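PDB 3QEC: putative carbohydrate binding protein from Pseudomonas aeruginosa, which probably binds carbohydrates, binds heparin and suramin, and may take part in carbohydrate transport and biofilm formation. Local coordinates for residues 24-29 and 144-149; 32-37 and 126-131; 48-53 and 82-87. One frame throughout, in Å; residues are numbered along the deposited sequence.

Contact 1 of 3, residues 24-29 and 144-149; sequences GVINGD and QKVLLT
Asp29 contributes most to this interface, and it meets segment 144-149 through both its backbone and its carboxylate. Its N-H reaches Val146 O (3.1 Å), and its own carbonyl O takes Leu148 N (2.8 Å). Asn27 O, two residues earlier, receives Val146 N at 2.9 Å, so the bonds from Val146 straddle Gly28 as expected of a parallel ladder. Asp29 CG stands beside its backbone N (chi1 -65°), and OD2 forms a salt bridge to Lys145 NZ at 3.0 Å, the ammonium lying nearly in line with the C-O bond. A bend at chi3 (81°) brings the lysine there: CG passes Asn27 CB at 3.9 Å before the chain turns along the strand. The Asn27 amide nitrogen is directed instead to Asp100, and Arg98 also touches Asp29. Val146 presents its branches to the other face of the sheet, where CG2 meets Ile26 CG2 at 3.9 Å; Ile111 of the second sheet touches both residues. The salt bridge thus lies on the more exposed face, beside Leu147, while Ile26 and Val146 face the second sheet, each an addition to the three backbone bonds that join the chain's last strand to its neighbour.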
loop_
_atom_site.group_PDB
_atom_site.type_symbol
_atom_site.label_atom_id
_atom_site.label_comp_id
_atom_site.label_asym_id
_atom_site.label_seq_id
_atom_site.Cartn_x
_atom_site.Cartn_y
_atom_site.Cartn_z
ATOM N N GLY A 24 -17.999 2.992 -5.569
ATOM C CA GLY A 24 -16.781 3.582 -6.107
ATOM C C GLY A 24 -15.849 2.626 -6.825
ATOM O O GLY A 24 -15.735 1.457 -6.454
ATOM N N VAL A 25 -15.185 3.141 -7.868
ATOM C CA VAL A 25 -14.219 2.439 -8.723
ATOM C C VAL A 25 -12.846 3.113 -8.583
ATOM O O VAL A 25 -12.753 4.327 -8.746
ATOM C CB VAL A 25 -14.708 2.446 -10.210
ATOM C CG1 VAL A 25 -13.596 2.044 -11.172
ATOM C CG2 VAL A 25 -15.930 1.559 -10.396
ATOM N N ILE A 26 -11.798 2.336 -8.280
ATOM C CA ILE A 26 -10.409 2.826 -8.172
ATOM C C ILE A 26 -9.569 2.090 -9.214
ATOM O O ILE A 26 -9.642 0.864 -9.309
ATOM C CB ILE A 26 -9.798 2.713 -6.731
ATOM C CG1 ILE A 26 -10.567 3.603 -5.722
ATOM C CG2 ILE A 26 -8.296 3.073 -6.727
ATOM C CD1 ILE A 26 -10.025 3.600 -4.255
ATOM N N ASN A 27 -8.808 2.853 -10.016
ATOM C CA ASN A 27 -7.868 2.361 -11.042
ATOM C C ASN A 27 -6.502 2.898 -10.743
ATOM O O ASN A 27 -6.367 4.026 -10.274
ATOM C CB ASN A 27 -8.273 2.787 -12.460
ATOM C CG ASN A 27 -9.708 2.527 -12.793
ATOM O OD1 ASN A 27 -10.548 3.432 -12.758
ATOM N ND2 ASN A 27 -10.020 1.291 -13.117
ATOM N N GLY A 28 -5.483 2.135 -11.063
ATOM C CA GLY A 28 -4.142 2.626 -10.829
ATOM C C GLY A 28 -3.063 1.797 -11.455
ATOM O O GLY A 28 -3.336 0.756 -12.059
ATOM N N ASP A 29 -1.828 2.268 -11.269
ATOM C CA ASP A 29 -0.600 1.677 -11.782
ATOM C C ASP A 29 0.430 1.625 -10.690
ATOM O O ASP A 29 0.564 2.583 -9.916
ATOM C CB ASP A 29 -0.077 2.485 -12.980
ATOM C CG ASP A 29 -1.005 2.450 -14.181
ATOM O OD1 ASP A 29 -1.083 1.390 -14.843
ATOM O OD2 ASP A 29 -1.650 3.478 -14.461
ATOM N N GLN A 144 -10.160 10.023 -8.923
ATOM C CA GLN A 144 -9.053 10.033 -9.885
ATOM C C GLN A 144 -8.224 8.738 -9.795
ATOM O O GLN A 144 -8.274 8.050 -8.771
ATOM C CB GLN A 144 -8.137 11.234 -9.611
ATOM C CG GLN A 144 -8.766 12.585 -9.925
ATOM C CD GLN A 144 -7.836 13.736 -9.681
ATOM O OE1 GLN A 144 -8.161 14.717 -8.981
ATOM N NE2 GLN A 144 -6.672 13.655 -10.277
ATOM N N LYS A 145 -7.446 8.421 -10.852
ATOM C CA LYS A 145 -6.535 7.274 -10.863
ATOM C C LYS A 145 -5.470 7.432 -9.774
ATOM O O LYS A 145 -5.137 8.559 -9.385
ATOM C CB LYS A 145 -5.853 7.134 -12.229
ATOM C CG LYS A 145 -6.591 6.231 -13.211
ATOM C CD LYS A 145 -5.835 6.046 -14.538
ATOM C CE LYS A 145 -4.717 5.019 -14.502
ATOM N NZ LYS A 145 -3.894 5.039 -15.747
ATOM N N VAL A 146 -4.938 6.316 -9.284
ATOM C CA VAL A 146 -3.859 6.344 -8.304
ATOM C C VAL A 146 -2.559 5.902 -8.991
ATOM O O VAL A 146 -2.479 4.806 -9.543
ATOM C CB VAL A 146 -4.150 5.484 -7.041
ATOM C CG1 VAL A 146 -3.027 5.626 -6.007
ATOM C CG2 VAL A 146 -5.500 5.840 -6.431
ATOM N N LEU A 147 -1.549 6.752 -8.960
ATOM C CA LEU A 147 -0.235 6.382 -9.470
ATOM C C LEU A 147 0.574 5.951 -8.220
ATOM O O LEU A 147 1.064 6.795 -7.449
ATOM C CB LEU A 147 0.394 7.538 -10.273
ATOM C CG LEU A 147 1.617 7.197 -11.109
ATOM C CD1 LEU A 147 1.235 6.409 -12.371
ATOM C CD2 LEU A 147 2.377 8.456 -11.497
ATOM N N LEU A 148 0.583 4.631 -7.956
ATOM C CA LEU A 148 1.229 4.074 -6.770
ATOM C C LEU A 148 2.730 3.934 -7.021
ATOM O O LEU A 148 3.213 2.862 -7.397
ATOM C CB LEU A 148 0.568 2.730 -6.377
ATOM C CG LEU A 148 0.805 2.220 -4.938
ATOM C CD1 LEU A 148 0.492 3.290 -3.888
ATOM C CD2 LEU A 148 0.028 0.941 -4.681
ATOM N N THR A 149 3.461 5.054 -6.838
ATOM C CA THR A 149 4.905 5.152 -7.047
ATOM C C THR A 149 5.552 6.183 -6.092
ATOM O O THR A 149 4.849 6.994 -5.481
ATOM C CB THR A 149 5.181 5.513 -8.524
ATOM O OG1 THR A 149 6.517 5.149 -8.847
ATOM C CG2 THR A 149 4.931 6.996 -8.856
#

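Contact 2 of 3, residues 32-37 and 126-131; sequences LTSASG and ITEGGT
Glu128 extends from strand 125-138 to the turn after strand 24-33 and offers one carboxylate oxygen to each of two donors. Glu128 OE1 uses its syn lone pair to accept Ala35 N at 2.9 Å, while Glu128 OE2 is met, also on the syn side but 23° out of the carboxylate plane, by Ser34 OG at 2.7 Å. The paired bonds hinder rotation of the acid about its last bond. Ser34 OG, anti to the backbone N (chi1 168°), is directed at the glutamate and donates to it; at the same time it accepts Ser36 N at 3.2 Å, an ST turn, and Ser36 OG at 2.9 Å. A type I turn, closed by Gly37 N to Ser34 O (3.1 Å), carries these groups, so one hydroxyl links the Ser36 N-H within the turn to the acid. Leu32 approaches quite differently, laying CD1 against the backbone of Gly130, 3.7 Å from Gly130 O, where neither Gly129 nor Gly130 has a side chain to intervene. No backbone-to-backbone hydrogen bond joins the two segments. Trp117 of strand 107-120, which pairs with strand 125-138, touches both Leu32 and Glu128, while Leu32 keeps its own backbone bonding with Gln40 of the neighbouring strand 39-41.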
loop_
_atom_site.group_PDB
_atom_site.type_symbol
_atom_site.label_atom_id
_atom_site.label_comp_id
_atom_site.label_asym_id
_atom_site.label_seq_id
_atom_site.Cartn_x
_atom_site.Cartn_y
_atom_site.Cartn_z
ATOM N N LEU A 32 8.127 1.149 -9.345
ATOM C CA LEU A 32 9.195 1.788 -8.577
ATOM C C LEU A 32 10.376 1.973 -9.515
ATOM O O LEU A 32 10.335 1.439 -10.619
ATOM C CB LEU A 32 9.552 0.988 -7.299
ATOM C CG LEU A 32 8.509 1.015 -6.147
ATOM C CD1 LEU A 32 9.011 0.250 -4.939
ATOM C CD2 LEU A 32 8.123 2.435 -5.740
ATOM N N THR A 33 11.385 2.770 -9.137
ATOM C CA THR A 33 12.548 3.020 -10.004
ATOM C C THR A 33 13.818 2.452 -9.384
ATOM O O THR A 33 14.063 2.652 -8.202
ATOM C CB THR A 33 12.715 4.540 -10.268
ATOM O OG1 THR A 33 11.518 5.071 -10.825
ATOM C CG2 THR A 33 13.864 4.855 -11.199
ATOM N N SER A 34 14.661 1.814 -10.195
ATOM C CA SER A 34 15.954 1.287 -9.764
ATOM C C SER A 34 16.920 2.440 -9.422
ATOM O O SER A 34 16.682 3.584 -9.808
ATOM C CB SER A 34 16.545 0.412 -10.863
ATOM O OG SER A 34 17.903 0.104 -10.598
ATOM N N ALA A 35 18.025 2.128 -8.736
ATOM C CA ALA A 35 19.078 3.082 -8.398
ATOM C C ALA A 35 19.831 3.532 -9.659
ATOM O O ALA A 35 20.489 4.584 -9.654
ATOM C CB ALA A 35 20.038 2.451 -7.410
ATOM N N SER A 36 19.751 2.710 -10.722
ATOM C CA SER A 36 20.331 2.938 -12.051
ATOM C C SER A 36 19.416 3.852 -12.920
ATOM O O SER A 36 19.859 4.361 -13.950
ATOM C CB SER A 36 20.549 1.606 -12.755
ATOM O OG SER A 36 19.296 0.993 -13.012
ATOM N N GLY A 37 18.172 4.046 -12.483
ATOM C CA GLY A 37 17.188 4.858 -13.181
ATOM C C GLY A 37 16.131 4.070 -13.939
ATOM O O GLY A 37 15.138 4.651 -14.382
ATOM N N ILE A 126 22.048 -7.302 -5.114
ATOM C CA ILE A 126 21.447 -6.193 -4.377
ATOM C C ILE A 126 19.942 -6.379 -4.400
ATOM O O ILE A 126 19.408 -6.809 -5.426
ATOM C CB ILE A 126 21.866 -4.832 -5.051
ATOM C CG1 ILE A 126 23.390 -4.703 -5.331
ATOM C CG2 ILE A 126 21.297 -3.593 -4.356
ATOM C CD1 ILE A 126 24.381 -4.766 -4.123
ATOM N N THR A 127 19.250 -6.057 -3.294
ATOM C CA THR A 127 17.779 -6.088 -3.265
ATOM C C THR A 127 17.319 -4.639 -3.432
ATOM O O THR A 127 17.786 -3.748 -2.709
ATOM C CB THR A 127 17.217 -6.800 -2.032
ATOM O OG1 THR A 127 17.666 -8.154 -2.070
ATOM C CG2 THR A 127 15.699 -6.782 -1.995
ATOM N N GLU A 128 16.482 -4.406 -4.450
ATOM C CA GLU A 128 15.989 -3.077 -4.792
ATOM C C GLU A 128 14.487 -2.966 -4.494
ATOM O O GLU A 128 13.811 -3.980 -4.312
ATOM C CB GLU A 128 16.291 -2.764 -6.268
ATOM C CG GLU A 128 17.771 -2.634 -6.579
ATOM C CD GLU A 128 18.107 -1.543 -7.571
ATOM O OE1 GLU A 128 18.099 -0.359 -7.171
ATOM O OE2 GLU A 128 18.381 -1.866 -8.748
ATOM N N GLY A 129 13.991 -1.735 -4.434
ATOM C CA GLY A 129 12.585 -1.456 -4.157
ATOM C C GLY A 129 12.246 -1.510 -2.682
ATOM O O GLY A 129 13.127 -1.392 -1.820
ATOM N N GLY A 130 10.961 -1.676 -2.403
ATOM C CA GLY A 130 10.429 -1.721 -1.048
ATOM C C GLY A 130 8.947 -1.428 -1.013
ATOM O O GLY A 130 8.222 -1.766 -1.956
ATOM N N THR A 131 8.488 -0.798 0.079
ATOM C CA THR A 131 7.072 -0.470 0.273
ATOM C C THR A 131 6.763 0.920 -0.271
ATOM O O THR A 131 7.634 1.805 -0.279
ATOM C CB THR A 131 6.658 -0.590 1.760
ATOM O OG1 THR A 131 7.486 0.261 2.553
ATOM C CG2 THR A 131 6.748 -2.016 2.291
#

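Contact 3 of 3, residues 48-53 and 82-87; sequences ALEPAT and PRRATY
Glu50 and Arg84 form the close-fitting side of this contact, a side-on salt bridge in which two nitrogens of the arginine each take one oxygen of the acid. Arg84 NE donates to Glu50 OE1 at 2.9 Å, and Arg84 NH2 to Glu50 OE2 at 2.7 Å with a nearly straight N-H (168°). Both oxygens lie at the edge of the guanidinium, close to its plane, and both are approached on their syn sides; yet the two flat groups are twisted 41° apart, so the donors sit somewhat out of the carboxylate plane. Glu50 CG occupies the crowded position between N and carbonyl carbon (chi1 64°), from which an extended chain carries the buried acid across to the arginine. Tyr60 OH adds a hydrogen bond to OE2, and Met56, from the same helix 54-63, touches both partners. The site lies where strand 46-51 leaves an antiparallel four-stranded sheet: it is flanked there by strands 89-92 and 107-120, Thr53 is the N-cap of helix 54-63, and the long loop after that helix returns through 82-87 to enter strand 89-92. Across the Pro51 side the fit is less intimate. Pro51 CD rests on Tyr87 CB at 3.8 Å, the two side chains crossing at about a right angle while the phenol ring leads away to meet Tyr15. Leu49 O and Tyr87 O, two acceptors 4.0 Å apart, cannot bond each other; a water bridges them, donating to Leu49 O at 2.9 Å and to Tyr87 O at 2.7 Å.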
loop_
_atom_site.group_PDB
_atom_site.type_symbol
_atom_site.label_atom_id
_atom_site.label_comp_id
_atom_site.label_asym_id
_atom_site.label_seq_id
_atom_site.Cartn_x
_atom_site.Cartn_y
_atom_site.Cartn_z
ATOM N N ALA A 48 -3.139 -3.408 -1.274
ATOM C CA ALA A 48 -4.094 -3.301 -0.168
ATOM C C ALA A 48 -4.738 -1.916 -0.122
ATOM O O ALA A 48 -4.069 -0.901 -0.353
ATOM C CB ALA A 48 -3.400 -3.588 1.160
ATOM N N LEU A 49 -6.035 -1.883 0.207
ATOM C CA LEU A 49 -6.800 -0.645 0.359
ATOM C C LEU A 49 -7.588 -0.745 1.671
ATOM O O LEU A 49 -8.396 -1.663 1.825
ATOM C CB LEU A 49 -7.713 -0.436 -0.868
ATOM C CG LEU A 49 -8.630 0.771 -0.852
ATOM C CD1 LEU A 49 -7.921 1.985 -1.386
ATOM C CD2 LEU A 49 -9.866 0.495 -1.664
ATOM N N GLU A 50 -7.298 0.139 2.637
ATOM C CA GLU A 50 -7.926 0.087 3.964
ATOM C C GLU A 50 -8.236 1.484 4.542
ATOM O O GLU A 50 -7.598 2.442 4.113
ATOM C CB GLU A 50 -7.005 -0.671 4.935
ATOM C CG GLU A 50 -5.660 -0.012 5.223
ATOM C CD GLU A 50 -4.795 -0.885 6.105
ATOM O OE1 GLU A 50 -5.221 -1.188 7.244
ATOM O OE2 GLU A 50 -3.728 -1.330 5.630
ATOM N N PRO A 51 -9.159 1.611 5.548
ATOM C CA PRO A 51 -9.433 2.941 6.143
ATOM C C PRO A 51 -8.171 3.667 6.651
ATOM O O PRO A 51 -7.304 3.027 7.253
ATOM C CB PRO A 51 -10.376 2.611 7.315
ATOM C CG PRO A 51 -11.036 1.326 6.919
ATOM C CD PRO A 51 -9.998 0.556 6.174
ATOM N N ALA A 52 -8.069 5.005 6.403
ATOM C CA ALA A 52 -6.934 5.832 6.843
ATOM C C ALA A 52 -7.132 6.262 8.309
ATOM O O ALA A 52 -7.594 7.372 8.572
ATOM C CB ALA A 52 -6.779 7.052 5.935
ATOM N N THR A 53 -6.817 5.369 9.256
ATOM C CA THR A 53 -7.017 5.617 10.688
ATOM C C THR A 53 -5.732 6.075 11.367
ATOM O O THR A 53 -4.636 5.930 10.805
ATOM C CB THR A 53 -7.572 4.353 11.383
ATOM O OG1 THR A 53 -6.636 3.282 11.262
ATOM C CG2 THR A 53 -8.953 3.943 10.861
ATOM N N PRO A 82 -6.143 -8.201 15.222
ATOM C CA PRO A 82 -6.879 -9.042 14.259
ATOM C C PRO A 82 -8.188 -8.428 13.744
ATOM O O PRO A 82 -8.675 -8.874 12.705
ATOM C CB PRO A 82 -7.133 -10.326 15.036
ATOM C CG PRO A 82 -7.005 -9.955 16.470
ATOM C CD PRO A 82 -5.994 -8.880 16.529
ATOM N N ARG A 83 -8.715 -7.381 14.409
ATOM C CA ARG A 83 -9.947 -6.702 14.000
ATOM C C ARG A 83 -9.769 -5.853 12.737
ATOM O O ARG A 83 -10.759 -5.500 12.092
ATOM C CB ARG A 83 -10.464 -5.801 15.124
ATOM C CG ARG A 83 -11.159 -6.537 16.263
ATOM C CD ARG A 83 -11.480 -5.587 17.401
ATOM N NE ARG A 83 -10.265 -5.234 18.138
ATOM C CZ ARG A 83 -10.223 -4.440 19.204
ATOM N NH1 ARG A 83 -11.338 -3.911 19.692
ATOM N NH2 ARG A 83 -9.069 -4.205 19.816
ATOM N N ARG A 84 -8.526 -5.486 12.408
ATOM C CA ARG A 84 -8.214 -4.638 11.255
ATOM C C ARG A 84 -8.413 -5.377 9.928
ATOM O O ARG A 84 -8.871 -4.767 8.971
ATOM C CB ARG A 84 -6.769 -4.129 11.381
ATOM C CG ARG A 84 -6.186 -3.429 10.160
ATOM C CD ARG A 84 -4.950 -4.166 9.737
ATOM N NE ARG A 84 -4.407 -3.651 8.489
ATOM C CZ ARG A 84 -3.726 -4.383 7.618
ATOM N NH1 ARG A 84 -3.508 -5.673 7.853
ATOM N NH2 ARG A 84 -3.277 -3.842 6.495
ATOM N N ALA A 85 -8.069 -6.675 9.869
ATOM C CA ALA A 85 -8.134 -7.496 8.655
ATOM C C ALA A 85 -9.507 -7.467 7.957
ATOM O O ALA A 85 -9.554 -7.487 6.732
ATOM C CB ALA A 85 -7.747 -8.931 8.968
ATOM N N THR A 86 -10.605 -7.375 8.721
ATOM C CA THR A 86 -11.963 -7.391 8.172
ATOM C C THR A 86 -12.275 -6.120 7.329
ATOM O O THR A 86 -13.204 -6.153 6.523
ATOM C CB THR A 86 -13.005 -7.648 9.283
ATOM O OG1 THR A 86 -14.283 -7.810 8.681
ATOM C CG2 THR A 86 -13.099 -6.543 10.302
ATOM N N TYR A 87 -11.485 -5.042 7.490
ATOM C CA TYR A 87 -11.638 -3.761 6.794
ATOM C C TYR A 87 -10.713 -3.615 5.570
ATOM O O TYR A 87 -10.824 -2.624 4.852
ATOM C CB TYR A 87 -11.355 -2.609 7.775
ATOM C CG TYR A 87 -12.334 -2.566 8.927
ATOM C CD1 TYR A 87 -13.577 -1.950 8.788
ATOM C CD2 TYR A 87 -12.022 -3.142 10.156
ATOM C CE1 TYR A 87 -14.489 -1.920 9.844
ATOM C CE2 TYR A 87 -12.932 -3.127 11.215
ATOM C CZ TYR A 87 -14.166 -2.521 11.051
ATOM O OH TYR A 87 -15.055 -2.491 12.097
HETATM O O HOH W 1 -11.148 -1.138 2.626
#

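How the contacts relate
Contact 3 is the most buried of the three, yet it is built round a charged pair; contacts 1 and 2 are partly buried, and their charged groups belong to more exposed residues. Contacts 1 and 2 share strand 24-33 at successive points: the first is a true strand pairing, the second a side-chain bridge between a turn and a strand of the other sheet. Contacts 2 and 3 both reach the antiparallel sheet, through strands 125-138 and 46-51, on opposite sides of the chain's centre. Contact 1 meets contact 3 through the apolar interior, where Ile26 CD1 packs on Leu49 CD1 at 3.9 Å. Along the chain they nest, contact 3 within contact 2 within contact 1.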